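Acyl-CoA dehydrogenase (Mycobacterium thermoresistibile, PDB 3PFD) probably catalyses the FAD-dependent oxidation of saturated acyl-CoA thioesters to their 2,3-dehydroacyl forms, and holds reduced flavin adenine dinucleotide in this crystal. Local coordinates at residues L138-A143 against A148-R153; Y179-V184 against L225-C230; D347-F352 against F361-M366. One frame throughout, in Å; residues are numbered along the deposited sequence.

Contact 1: residues L138-A143 against A148-R153. With FDA (dihydroflavine-adenine dinucleotide), chain B.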
loop_
_atom_site.group_PDB
_atom_site.type_symbol
_atom_site.label_atom_id
_atom_site.label_comp_id
_atom_site.label_asym_id
_atom_site.label_seq_id
_atom_site.Cartn_x
_atom_site.Cartn_y
_atom_site.Cartn_z
ATOM N N LEU C 138 8.001 21.999 -24.740
ATOM C CA LEU C 138 8.114 20.725 -25.432
ATOM C C LEU C 138 6.738 20.163 -25.808
ATOM O O LEU C 138 6.505 19.818 -26.975
ATOM C CB LEU C 138 8.882 19.703 -24.570
ATOM C CG LEU C 138 8.972 18.260 -25.109
ATOM C CD1 LEU C 138 10.094 18.133 -26.112
ATOM C CD2 LEU C 138 9.195 17.261 -23.961
ATOM N N SER C 139 5.848 20.071 -24.816
ATOM C CA SER C 139 4.543 19.407 -24.950
ATOM C C SER C 139 3.572 20.077 -25.939
ATOM O O SER C 139 3.586 21.295 -26.121
ATOM C CB SER C 139 3.851 19.313 -23.581
ATOM O OG SER C 139 4.651 18.668 -22.588
ATOM N N GLU C 140 2.699 19.262 -26.536
ATOM C CA GLU C 140 1.602 19.747 -27.387
ATOM C C GLU C 140 0.375 18.963 -26.987
ATOM O O GLU C 140 0.483 17.992 -26.224
ATOM C CB GLU C 140 1.908 19.586 -28.895
ATOM C CG GLU C 140 3.146 20.329 -29.296
ATOM C CD GLU C 140 3.533 20.156 -30.744
ATOM O OE1 GLU C 140 2.762 19.536 -31.501
ATOM O OE2 GLU C 140 4.618 20.655 -31.120
ATOM N N ARG C 141 -0.791 19.377 -27.478
ATOM C CA ARG C 141 -2.035 18.711 -27.078
ATOM C C ARG C 141 -1.971 17.226 -27.405
ATOM O O ARG C 141 -2.407 16.404 -26.605
ATOM C CB ARG C 141 -3.280 19.337 -27.722
ATOM C CG ARG C 141 -3.693 20.670 -27.153
ATOM C CD ARG C 141 -4.059 20.593 -25.640
ATOM N NE ARG C 141 -4.183 21.939 -25.114
ATOM C CZ ARG C 141 -4.241 22.287 -23.832
ATOM N NH1 ARG C 141 -4.177 21.383 -22.875
ATOM N NH2 ARG C 141 -4.350 23.572 -23.514
ATOM N N GLU C 142 -1.396 16.894 -28.561
ATOM C CA GLU C 142 -1.325 15.515 -28.996
ATOM C C GLU C 142 0.062 14.886 -28.806
ATOM O O GLU C 142 0.317 13.779 -29.240
ATOM C CB GLU C 142 -1.816 15.405 -30.444
ATOM C CG GLU C 142 -3.231 16.070 -30.668
ATOM C CD GLU C 142 -4.352 15.433 -29.815
ATOM O OE1 GLU C 142 -5.172 16.157 -29.234
ATOM O OE2 GLU C 142 -4.398 14.183 -29.736
ATOM N N ALA C 143 0.940 15.584 -28.101
ATOM C CA ALA C 143 2.272 15.057 -27.818
ATOM C C ALA C 143 2.647 15.378 -26.392
ATOM O O ALA C 143 3.265 16.409 -26.111
ATOM C CB ALA C 143 3.316 15.612 -28.813
ATOM N N ALA C 148 7.861 12.905 -28.916
ATOM C CA ALA C 148 8.481 12.815 -30.239
ATOM C C ALA C 148 7.455 12.921 -31.374
ATOM O O ALA C 148 7.835 13.058 -32.517
ATOM C CB ALA C 148 9.300 11.508 -30.368
ATOM N N SER C 149 6.160 12.845 -31.062
ATOM C CA SER C 149 5.137 12.979 -32.092
ATOM C C SER C 149 4.684 14.434 -32.272
ATOM O O SER C 149 3.657 14.696 -32.889
ATOM C CB SER C 149 3.947 12.045 -31.801
ATOM O OG SER C 149 3.216 12.498 -30.681
ATOM N N MET C 150 5.476 15.370 -31.750
ATOM C CA MET C 150 5.166 16.795 -31.792
ATOM C C MET C 150 5.043 17.299 -33.237
ATOM O O MET C 150 5.649 16.731 -34.150
ATOM C CB MET C 150 6.227 17.584 -31.043
ATOM C CG MET C 150 7.565 17.700 -31.799
ATOM S SD MET C 150 8.827 18.663 -30.955
ATOM C CE MET C 150 9.289 17.562 -29.608
ATOM N N ARG C 151 4.262 18.360 -33.424
ATOM C CA ARG C 151 3.920 18.860 -34.762
ATOM C C ARG C 151 4.481 20.245 -35.099
ATOM O O ARG C 151 4.640 20.568 -36.276
ATOM C CB ARG C 151 2.398 18.815 -34.974
ATOM C CG ARG C 151 1.864 17.397 -35.246
ATOM C CD ARG C 151 0.345 17.395 -35.356
ATOM N NE ARG C 151 -0.259 16.141 -34.897
ATOM C CZ ARG C 151 -1.546 15.994 -34.573
ATOM N NH1 ARG C 151 -2.386 17.030 -34.651
ATOM N NH2 ARG C 151 -1.995 14.811 -34.165
ATOM N N THR C 152 4.787 21.054 -34.082
ATOM C CA THR C 152 5.397 22.373 -34.298
ATOM C C THR C 152 6.648 22.235 -35.175
ATOM O O THR C 152 7.490 21.367 -34.913
ATOM C CB THR C 152 5.757 23.050 -32.955
ATOM O OG1 THR C 152 4.558 23.260 -32.198
ATOM C CG2 THR C 152 6.465 24.386 -33.175
ATOM N N ARG C 153 6.738 23.080 -36.211
ATOM C CA ARG C 153 7.780 22.971 -37.252
ATOM C C ARG C 153 8.794 24.116 -37.229
ATOM O O ARG C 153 8.484 25.248 -36.816
ATOM C CB ARG C 153 7.154 22.863 -38.666
HETATM P PA FDA B . -0.723 11.437 -21.677
HETATM O O1A FDA B . 0.629 11.183 -22.284
HETATM O O2A FDA B . -1.963 11.458 -22.536
HETATM O O5B FDA B . -0.923 10.344 -20.509
HETATM C C5B FDA B . -2.209 9.899 -20.066
HETATM C C4B FDA B . -2.028 8.676 -19.155
HETATM O O4B FDA B . -1.516 7.568 -19.904
HETATM C C3B FDA B . -1.010 8.937 -18.043
HETATM O O3B FDA B . -1.424 8.193 -16.889
HETATM C C2B FDA B . 0.272 8.331 -18.591
HETATM O O2B FDA B . 1.179 7.922 -17.563
HETATM C C1B FDA B . -0.273 7.144 -19.354
HETATM N N9A FDA B . 0.663 6.651 -20.385
HETATM C C8A FDA B . 1.003 7.278 -21.525
HETATM N N7A FDA B . 1.875 6.503 -22.218
HETATM C C5A FDA B . 2.089 5.374 -21.498
HETATM C C6A FDA B . 2.884 4.235 -21.703
HETATM N N6A FDA B . 3.662 4.126 -22.825
HETATM N N1A FDA B . 2.871 3.248 -20.767
HETATM C C2A FDA B . 2.107 3.383 -19.660
HETATM N N3A FDA B . 1.324 4.462 -19.432
HETATM C C4A FDA B . 1.309 5.476 -20.335
HETATM N N1 FDA B . 5.354 20.383 -20.644
HETATM C C2 FDA B . 6.215 21.294 -21.193
HETATM O O2 FDA B . 6.638 21.169 -22.374
HETATM N N3 FDA B . 6.620 22.358 -20.467
HETATM C C4 FDA B . 6.190 22.534 -19.197
HETATM O O4 FDA B . 6.592 23.543 -18.592
HETATM C C4X FDA B . 5.321 21.602 -18.594
HETATM N N5 FDA B . 4.788 21.818 -17.374
HETATM C C5X FDA B . 3.605 21.276 -17.037
HETATM C C6 FDA B . 2.797 21.854 -16.048
HETATM C C7 FDA B . 1.528 21.313 -15.770
HETATM C C7M FDA B . 0.657 21.929 -14.696
HETATM C C8 FDA B . 1.084 20.184 -16.443
HETATM C C8M FDA B . -0.274 19.566 -16.156
HETATM C C9 FDA B . 1.886 19.608 -17.411
HETATM C C9A FDA B . 3.136 20.156 -17.720
HETATM N N10 FDA B . 3.831 19.718 -18.868
HETATM C C10 FDA B . 4.904 20.514 -19.352
HETATM C "C1'" FDA B . 3.301 18.615 -19.672
HETATM C "C2'" FDA B . 3.563 17.251 -19.021
HETATM O "O2'" FDA B . 4.948 16.843 -19.090
HETATM C "C3'" FDA B . 2.618 16.251 -19.652
HETATM O "O3'" FDA B . 1.300 16.465 -19.087
HETATM C "C4'" FDA B . 3.063 14.795 -19.415
HETATM O "O4'" FDA B . 4.235 14.503 -20.181
HETATM C "C5'" FDA B . 1.980 13.793 -19.791
HETATM O "O5'" FDA B . 1.449 14.122 -21.082
HETATM P P FDA B . -0.147 14.235 -21.257
HETATM O O1P FDA B . -0.649 15.239 -20.251
HETATM O O2P FDA B . -0.456 14.423 -22.724
HETATM O O3P FDA B . -0.679 12.796 -20.763
#
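E140 reaches across to the backbone of R151 and T152 and grips it with both carboxylate oxygens. Its CG stands anti to its own carbonyl carbon (chi1 -59°) and the chain beyond is extended, which carries the carboxylate straight to the opposite segment. E140 OE1 accepts the N-H of R151 N at 2.7 Å, on its syn side and 28° out of the carboxylate plane. E140 OE2 takes the N-H of T152 N at 3.0 Å, again on the syn side and nearer the plane. From above that plane comes the T152 hydroxyl, OG1 lying 2.8 Å from E140 OE2. Two adjacent amides and a hydroxyl thus fix the rotation of this buried acid, and K167, which forms a salt bridge to OE2, probably favours the charged form. Glutamate suits the place through its length and its two acceptors; threonine adds a donor beside its own amide.

Both segments belong to the irregular connection between strands 134-137 and 153-157 in the middle domain, the beta domain of the acyl-CoA dehydrogenase fold. Here a type I beta turn from E140 to A143 follows directly on the flavin-binding residues. The backbone N-H groups of L138 and S139 both point to flavin O2, with S139 N almost straight in line and 2.8 Å from FDA O2. Flavin N1 donates to S139 OG at 2.7 Å, so the pyrimidine end of the reduced ring is read by this short run of chain.

Apolar packing flanks the polar grip. M150, bent at chi3 (72°), brings CE to 3.6 Å from L138 CD1, the two side chains crossing at about a right angle. At the exposed margin, E142 CB lies over one face of the R151 guanidinium, 3.8 Å from R151 NH2.

Contact 2: residues Y179-V184 against L225-C230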
loop_
_atom_site.group_PDB
_atom_site.type_symbol
_atom_site.label_atom_id
_atom_site.label_comp_id
_atom_site.label_asym_id
_atom_site.label_seq_id
_atom_site.Cartn_x
_atom_site.Cartn_y
_atom_site.Cartn_z
ATOM N N TYR C 179 12.720 30.999 -23.955
ATOM C CA TYR C 179 11.964 29.758 -24.073
ATOM C C TYR C 179 12.796 28.792 -24.886
ATOM O O TYR C 179 13.202 29.117 -25.997
ATOM C CB TYR C 179 10.633 29.981 -24.802
ATOM C CG TYR C 179 9.569 30.788 -24.054
ATOM C CD1 TYR C 179 9.670 32.175 -23.927
ATOM C CD2 TYR C 179 8.438 30.163 -23.514
ATOM C CE1 TYR C 179 8.699 32.926 -23.252
ATOM C CE2 TYR C 179 7.445 30.918 -22.832
ATOM C CZ TYR C 179 7.581 32.293 -22.720
ATOM O OH TYR C 179 6.618 33.045 -22.070
ATOM N N THR C 180 13.025 27.602 -24.336
ATOM C CA THR C 180 13.628 26.505 -25.090
ATOM C C THR C 180 12.494 25.758 -25.788
ATOM O O THR C 180 11.695 25.071 -25.138
ATOM C CB THR C 180 14.425 25.580 -24.147
ATOM O OG1 THR C 180 15.441 26.346 -23.493
ATOM C CG2 THR C 180 15.060 24.396 -24.877
ATOM N N VAL C 181 12.409 25.914 -27.106
ATOM C CA VAL C 181 11.325 25.308 -27.884
ATOM C C VAL C 181 11.845 24.168 -28.764
ATOM O O VAL C 181 12.863 24.320 -29.467
ATOM C CB VAL C 181 10.613 26.366 -28.777
ATOM C CG1 VAL C 181 9.410 25.751 -29.482
ATOM C CG2 VAL C 181 10.187 27.593 -27.966
ATOM N N MET C 182 11.172 23.014 -28.724
ATOM C CA MET C 182 11.492 21.965 -29.699
ATOM C C MET C 182 10.500 21.981 -30.827
ATOM O O MET C 182 9.301 22.157 -30.606
ATOM C CB MET C 182 11.534 20.544 -29.131
ATOM C CG MET C 182 11.795 20.369 -27.683
ATOM S SD MET C 182 13.353 20.994 -27.060
ATOM C CE MET C 182 12.710 22.189 -25.928
ATOM N N ALA C 183 11.008 21.765 -32.037
ATOM C CA ALA C 183 10.189 21.732 -33.225
ATOM C C ALA C 183 10.821 20.791 -34.242
ATOM O O ALA C 183 12.019 20.522 -34.184
ATOM C CB ALA C 183 10.026 23.131 -33.795
ATOM N N VAL C 184 9.996 20.262 -35.135
ATOM C CA VAL C 184 10.415 19.358 -36.188
ATOM C C VAL C 184 11.182 20.123 -37.264
ATOM O O VAL C 184 10.706 21.137 -37.788
ATOM C CB VAL C 184 9.195 18.669 -36.802
ATOM C CG1 VAL C 184 9.600 17.672 -37.887
ATOM C CG2 VAL C 184 8.392 17.964 -35.700
ATOM N N LEU C 225 1.234 28.329 -26.213
ATOM C CA LEU C 225 2.134 29.251 -26.906
ATOM C C LEU C 225 1.888 29.138 -28.394
ATOM O O LEU C 225 1.699 28.040 -28.884
ATOM C CB LEU C 225 3.600 28.910 -26.634
ATOM C CG LEU C 225 4.175 28.951 -25.217
ATOM C CD1 LEU C 225 5.641 28.521 -25.305
ATOM C CD2 LEU C 225 4.014 30.318 -24.521
ATOM N N TYR C 226 1.894 30.262 -29.113
ATOM C CA TYR C 226 1.688 30.211 -30.565
ATOM C C TYR C 226 2.890 30.749 -31.336
ATOM O O TYR C 226 3.472 31.763 -30.977
ATOM C CB TYR C 226 0.377 30.904 -31.002
ATOM C CG TYR C 226 -0.799 30.625 -30.071
ATOM C CD1 TYR C 226 -1.376 29.349 -29.985
ATOM C CD2 TYR C 226 -1.309 31.638 -29.258
ATOM C CE1 TYR C 226 -2.428 29.092 -29.111
ATOM C CE2 TYR C 226 -2.367 31.399 -28.388
ATOM C CZ TYR C 226 -2.917 30.124 -28.316
ATOM O OH TYR C 226 -3.957 29.911 -27.436
ATOM N N PHE C 227 3.251 30.038 -32.395
ATOM C CA PHE C 227 4.297 30.471 -33.310
ATOM C C PHE C 227 3.652 30.633 -34.701
ATOM O O PHE C 227 3.146 29.672 -35.292
ATOM C CB PHE C 227 5.479 29.472 -33.299
ATOM C CG PHE C 227 6.029 29.185 -31.908
ATOM C CD1 PHE C 227 7.132 29.870 -31.422
ATOM C CD2 PHE C 227 5.422 28.238 -31.081
ATOM C CE1 PHE C 227 7.633 29.608 -30.135
ATOM C CE2 PHE C 227 5.913 27.976 -29.788
ATOM C CZ PHE C 227 7.012 28.661 -29.316
ATOM N N GLU C 228 3.623 31.874 -35.179
ATOM C CA GLU C 228 3.013 32.209 -36.460
ATOM C C GLU C 228 4.053 32.937 -37.318
ATOM O O GLU C 228 4.382 34.099 -37.070
ATOM C CB GLU C 228 1.751 33.060 -36.242
ATOM C CG GLU C 228 1.153 33.696 -37.503
ATOM C CD GLU C 228 0.515 32.683 -38.442
ATOM O OE1 GLU C 228 -0.213 31.791 -37.950
ATOM O OE2 GLU C 228 0.743 32.779 -39.676
ATOM N N ASN C 229 4.583 32.222 -38.309
ATOM C CA ASN C 229 5.759 32.669 -39.040
ATOM C C ASN C 229 6.723 33.360 -38.093
ATOM O O ASN C 229 7.024 34.539 -38.248
ATOM C CB ASN C 229 5.372 33.588 -40.211
ATOM C CG ASN C 229 4.711 32.831 -41.350
ATOM O OD1 ASN C 229 5.036 31.673 -41.618
ATOM N ND2 ASN C 229 3.779 33.487 -42.032
ATOM N N CYS C 230 7.197 32.623 -37.100
ATOM C CA CYS C 230 8.086 33.203 -36.115
ATOM C C CYS C 230 9.539 33.044 -36.548
ATOM O O CYS C 230 10.105 31.956 -36.477
ATOM C CB CYS C 230 7.828 32.604 -34.730
ATOM S SG CYS C 230 8.902 33.233 -33.451
#
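Y179 and L225 make one of two apolar meetings between the strands, with CD2 of the tyrosine ring 3.7 Å from L225 CD1. Both leucine methyls approach obliquely from the same side of the ring plane: L225 CD2 also comes to 3.9 Å from Y179 CE2. In the second pair V181 and F227 arrive from opposite directions. The end of the phenylalanine meets both valine methyls, F227 CZ lying 3.6 Å from V181 CG2 and 3.8 Å from V181 CG1. With CG1 anti to the backbone N (chi1 -175°), V181 presents the two methyls together to the incoming ring. Branched residues opposite long flat ones suit a layer whose nearest CA atoms, those of V181 and L225, are 10.0 Å apart.

F206 backs both rings, meeting Y179 edge-to-face and F227 with the planes at about 30°. The hydroxyl of the buried tyrosine is hydrogen-bonded to G174 N, which satisfies its polar end.

The contact is face-to-face packing of two beta sheets in the middle domain: strand 178-184, between 134-137 and 194-200, lies against strand 222-233, between 160-171 and 206-211.

Contact 3: residues D347-F352 against F361-M366. With FDA (dihydroflavine-adenine dinucleotide), chain D.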
loop_
_atom_site.group_PDB
_atom_site.type_symbol
_atom_site.label_atom_id
_atom_site.label_comp_id
_atom_site.label_asym_id
_atom_site.label_seq_id
_atom_site.Cartn_x
_atom_site.Cartn_y
_atom_site.Cartn_z
ATOM N N ASP C 347 -2.330 12.222 4.067
ATOM C CA ASP C 347 -2.249 11.982 5.515
ATOM C C ASP C 347 -2.318 13.259 6.364
ATOM O O ASP C 347 -3.010 13.294 7.387
ATOM C CB ASP C 347 -0.939 11.247 5.850
ATOM C CG ASP C 347 -0.983 9.767 5.513
ATOM O OD1 ASP C 347 -2.080 9.215 5.154
ATOM O OD2 ASP C 347 0.111 9.159 5.588
ATOM N N ALA C 348 -1.595 14.294 5.950
ATOM C CA ALA C 348 -1.568 15.544 6.704
ATOM C C ALA C 348 -2.929 16.231 6.736
ATOM O O ALA C 348 -3.348 16.748 7.780
ATOM C CB ALA C 348 -0.473 16.492 6.154
ATOM N N VAL C 349 -3.623 16.273 5.595
ATOM C CA VAL C 349 -5.024 16.728 5.614
ATOM C C VAL C 349 -5.811 15.919 6.661
ATOM O O VAL C 349 -6.590 16.467 7.470
ATOM C CB VAL C 349 -5.681 16.589 4.222
ATOM C CG1 VAL C 349 -7.189 16.788 4.325
ATOM C CG2 VAL C 349 -5.066 17.619 3.245
ATOM N N GLN C 350 -5.609 14.596 6.636
ATOM C CA GLN C 350 -6.316 13.703 7.546
ATOM C C GLN C 350 -6.045 14.055 9.004
ATOM O O GLN C 350 -6.973 14.069 9.834
ATOM C CB GLN C 350 -5.941 12.232 7.261
ATOM C CG GLN C 350 -6.757 11.210 8.091
ATOM C CD GLN C 350 -8.230 11.158 7.664
ATOM O OE1 GLN C 350 -8.556 11.530 6.538
ATOM N NE2 GLN C 350 -9.115 10.664 8.548
ATOM N N LEU C 351 -4.773 14.335 9.323
ATOM C CA LEU C 351 -4.400 14.570 10.710
ATOM C C LEU C 351 -4.942 15.872 11.328
ATOM O O LEU C 351 -5.035 15.983 12.544
ATOM C CB LEU C 351 -2.887 14.451 10.896
ATOM C CG LEU C 351 -2.393 13.014 10.789
ATOM C CD1 LEU C 351 -0.888 12.996 10.848
ATOM C CD2 LEU C 351 -2.997 12.100 11.855
ATOM N N PHE C 352 -5.289 16.837 10.489
ATOM C CA PHE C 352 -5.951 18.092 10.918
ATOM C C PHE C 352 -7.466 17.906 11.128
ATOM O O PHE C 352 -8.165 18.791 11.678
ATOM C CB PHE C 352 -5.753 19.171 9.853
ATOM C CG PHE C 352 -4.446 19.937 9.963
ATOM C CD1 PHE C 352 -3.231 19.334 9.654
ATOM C CD2 PHE C 352 -4.440 21.275 10.380
ATOM C CE1 PHE C 352 -2.028 20.055 9.759
ATOM C CE2 PHE C 352 -3.242 21.992 10.468
ATOM C CZ PHE C 352 -2.044 21.391 10.156
ATOM N N PHE C 361 -6.111 26.344 6.736
ATOM C CA PHE C 361 -4.788 25.783 6.929
ATOM C C PHE C 361 -4.166 25.427 5.563
ATOM O O PHE C 361 -4.899 25.328 4.574
ATOM C CB PHE C 361 -4.851 24.609 7.914
ATOM C CG PHE C 361 -5.109 25.047 9.328
ATOM C CD1 PHE C 361 -4.054 25.473 10.130
ATOM C CD2 PHE C 361 -6.401 25.115 9.823
ATOM C CE1 PHE C 361 -4.282 25.915 11.443
ATOM C CE2 PHE C 361 -6.653 25.552 11.127
ATOM C CZ PHE C 361 -5.600 25.954 11.936
ATOM N N PRO C 362 -2.827 25.290 5.495
ATOM C CA PRO C 362 -2.142 25.083 4.202
ATOM C C PRO C 362 -2.139 23.645 3.656
ATOM O O PRO C 362 -1.787 23.437 2.495
ATOM C CB PRO C 362 -0.692 25.507 4.510
ATOM C CG PRO C 362 -0.508 25.200 5.959
ATOM C CD PRO C 362 -1.864 25.373 6.617
ATOM N N VAL C 363 -2.495 22.661 4.473
ATOM C CA VAL C 363 -2.303 21.244 4.081
ATOM C C VAL C 363 -3.169 20.811 2.880
ATOM O O VAL C 363 -2.757 20.047 2.066
ATOM C CB VAL C 363 -2.440 20.263 5.285
ATOM C CG1 VAL C 363 -1.299 20.463 6.264
ATOM C CG2 VAL C 363 -3.819 20.386 6.004
ATOM N N GLU C 364 -4.373 21.341 2.809
ATOM C CA GLU C 364 -5.289 21.215 1.682
ATOM C C GLU C 364 -4.588 21.673 0.347
ATOM O O GLU C 364 -4.591 20.967 -0.672
ATOM C CB GLU C 364 -6.444 22.133 2.120
ATOM C CG GLU C 364 -7.571 22.417 1.315
ATOM C CD GLU C 364 -7.310 23.374 0.216
ATOM O OE1 GLU C 364 -6.854 24.541 0.420
ATOM O OE2 GLU C 364 -7.643 22.933 -0.872
ATOM N N ARG C 365 -3.969 22.851 0.361
ATOM C CA ARG C 365 -3.201 23.301 -0.812
ATOM C C ARG C 365 -2.016 22.380 -1.127
ATOM O O ARG C 365 -1.770 22.006 -2.287
ATOM C CB ARG C 365 -2.719 24.743 -0.623
ATOM C CG ARG C 365 -1.856 25.233 -1.762
ATOM C CD ARG C 365 -1.151 26.538 -1.388
ATOM N NE ARG C 365 -0.000 26.394 -0.488
ATOM C CZ ARG C 365 0.079 26.925 0.739
ATOM N NH1 ARG C 365 -0.954 27.577 1.279
ATOM N NH2 ARG C 365 1.188 26.773 1.456
ATOM N N MET C 366 -1.292 22.006 -0.085
ATOM C CA MET C 366 -0.186 21.070 -0.223
ATOM C C MET C 366 -0.559 19.742 -0.918
ATOM O O MET C 366 0.207 19.208 -1.733
ATOM C CB MET C 366 0.437 20.812 1.137
ATOM C CG MET C 366 1.213 22.042 1.697
ATOM S SD MET C 366 1.575 21.767 3.439
ATOM C CE MET C 366 2.364 23.298 3.885
HETATM P PA FDA D . -10.267 16.177 15.502
HETATM O O1A FDA D . -11.263 15.409 16.329
HETATM O O2A FDA D . -9.454 17.291 16.080
HETATM O O5B FDA D . -9.234 15.125 14.856
HETATM C C5B FDA D . -7.972 15.538 14.345
HETATM C C4B FDA D . -7.221 14.272 13.963
HETATM O O4B FDA D . -6.966 13.527 15.173
HETATM C C3B FDA D . -8.004 13.348 13.033
HETATM O O3B FDA D . -7.101 12.635 12.204
HETATM C C2B FDA D . -8.541 12.287 13.976
HETATM O O2B FDA D . -8.779 11.045 13.323
HETATM C C1B FDA D . -7.439 12.176 15.020
HETATM N N9A FDA D . -7.950 11.602 16.292
HETATM C C8A FDA D . -8.802 12.202 17.150
HETATM N N7A FDA D . -9.035 11.364 18.177
HETATM C C5A FDA D . -8.308 10.226 17.987
HETATM C C6A FDA D . -8.156 9.030 18.708
HETATM N N6A FDA D . -8.816 8.837 19.893
HETATM N N1A FDA D . -7.348 8.049 18.202
HETATM C C2A FDA D . -6.687 8.234 17.038
HETATM N N3A FDA D . -6.827 9.376 16.339
HETATM C C4A FDA D . -7.626 10.384 16.783
HETATM N N1 FDA D . -20.546 17.565 12.002
HETATM C C2 FDA D . -21.852 17.784 12.283
HETATM O O2 FDA D . -22.244 17.883 13.463
HETATM N N3 FDA D . -22.752 17.939 11.281
HETATM C C4 FDA D . -22.390 17.841 9.992
HETATM O O4 FDA D . -23.282 17.965 9.130
HETATM C C4X FDA D . -21.054 17.592 9.660
HETATM N N5 FDA D . -20.638 17.795 8.395
HETATM C C5X FDA D . -19.312 17.947 8.100
HETATM C C6 FDA D . -18.933 18.527 6.884
HETATM C C7 FDA D . -17.613 18.911 6.651
HETATM C C7M FDA D . -17.263 19.534 5.320
HETATM C C8 FDA D . -16.633 18.713 7.625
HETATM C C8M FDA D . -15.176 19.137 7.411
HETATM C C9 FDA D . -17.013 18.148 8.841
HETATM C C9A FDA D . -18.331 17.761 9.092
HETATM N N10 FDA D . -18.740 17.472 10.420
HETATM C C10 FDA D . -20.128 17.469 10.708
HETATM C "C1'" FDA D . -17.750 17.379 11.518
HETATM C "C2'" FDA D . -16.837 16.146 11.415
HETATM O "O2'" FDA D . -17.566 14.990 11.852
HETATM C "C3'" FDA D . -15.555 16.364 12.217
HETATM O "O3'" FDA D . -14.635 17.129 11.415
HETATM C "C4'" FDA D . -14.894 15.034 12.572
HETATM O "O4'" FDA D . -15.746 14.348 13.490
HETATM C "C5'" FDA D . -13.496 15.206 13.153
HETATM O "O5'" FDA D . -13.481 16.200 14.187
HETATM P P FDA D . -12.434 17.414 14.088
HETATM O O1P FDA D . -12.555 18.058 12.745
HETATM O O2P FDA D . -12.609 18.261 15.357
HETATM O O3P FDA D . -10.992 16.686 14.139
#
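F352, on the segment 347-352, packs its ring against F361 and V363. From CB, directed toward the opposite segment, the ring begins at F352 CG, which sits 4.0 Å from V363 CG2. The next atom on that side, CD1, is closer to the same methyl, and F352 CE1 reaches the other one, V363 CG1, at 3.6 Å. CZ still grazes V363 CG1. Along the other side, CD2 stands over one face of the F361 ring, offset toward its rim, and F352 CE2 approaches F361 CD1 to 3.6 Å. The F352 and F361 rings are oblique, with planes at 53° and centroids 5.3 Å apart.

V363 CG2 lies over one face of the F352 ring in a CH-pi contact, 21° off the ring normal. Having CG1 anti to its carbonyl carbon (chi1 -67°) turns V363 CG1 toward F352 CE1 and A348, and CG2 toward the F352 ring face and V349. A348 CB is 4.1 Å from V363 CG1, and V349 CG2 is 3.6 Å from V363 O. Small alanine and branched valines let the backbones close to 5.5 Å between the CA atoms of V349 and V363.

Two residues before F352, Q350 O accepts a hydrogen bond from O3B of the adenosine ribose of the reduced FAD. Outward, F352 stacks on Y277 of helix 256-280, which also packs against A348 and M366; L351 leans on helix 292-321 of the same C-terminal domain, while R365 reaches helix 24-47 from the N-terminal part of the chain.

From the N terminus the chain leaves strand 134-137 and makes contact 1 across only four intervening residues, closing a short loop before strand 153-157. Contact 2 opens later and spans 40 residues, bringing together strands of the two middle-domain sheets. These loops are in series, yet they touch in space: T152 O probably accepts a hydrogen bond from V184 N, and L138 packs on M182. Contact 3 follows in the C-terminal domain, joining two successive helices across eight residues; its centre is about 36 Å from that of contact 1. None nests or crosses. Contacts 1 and 3 both reach a second subunit and each holds a different FAD, at its flavin and adenosine ribose respectively.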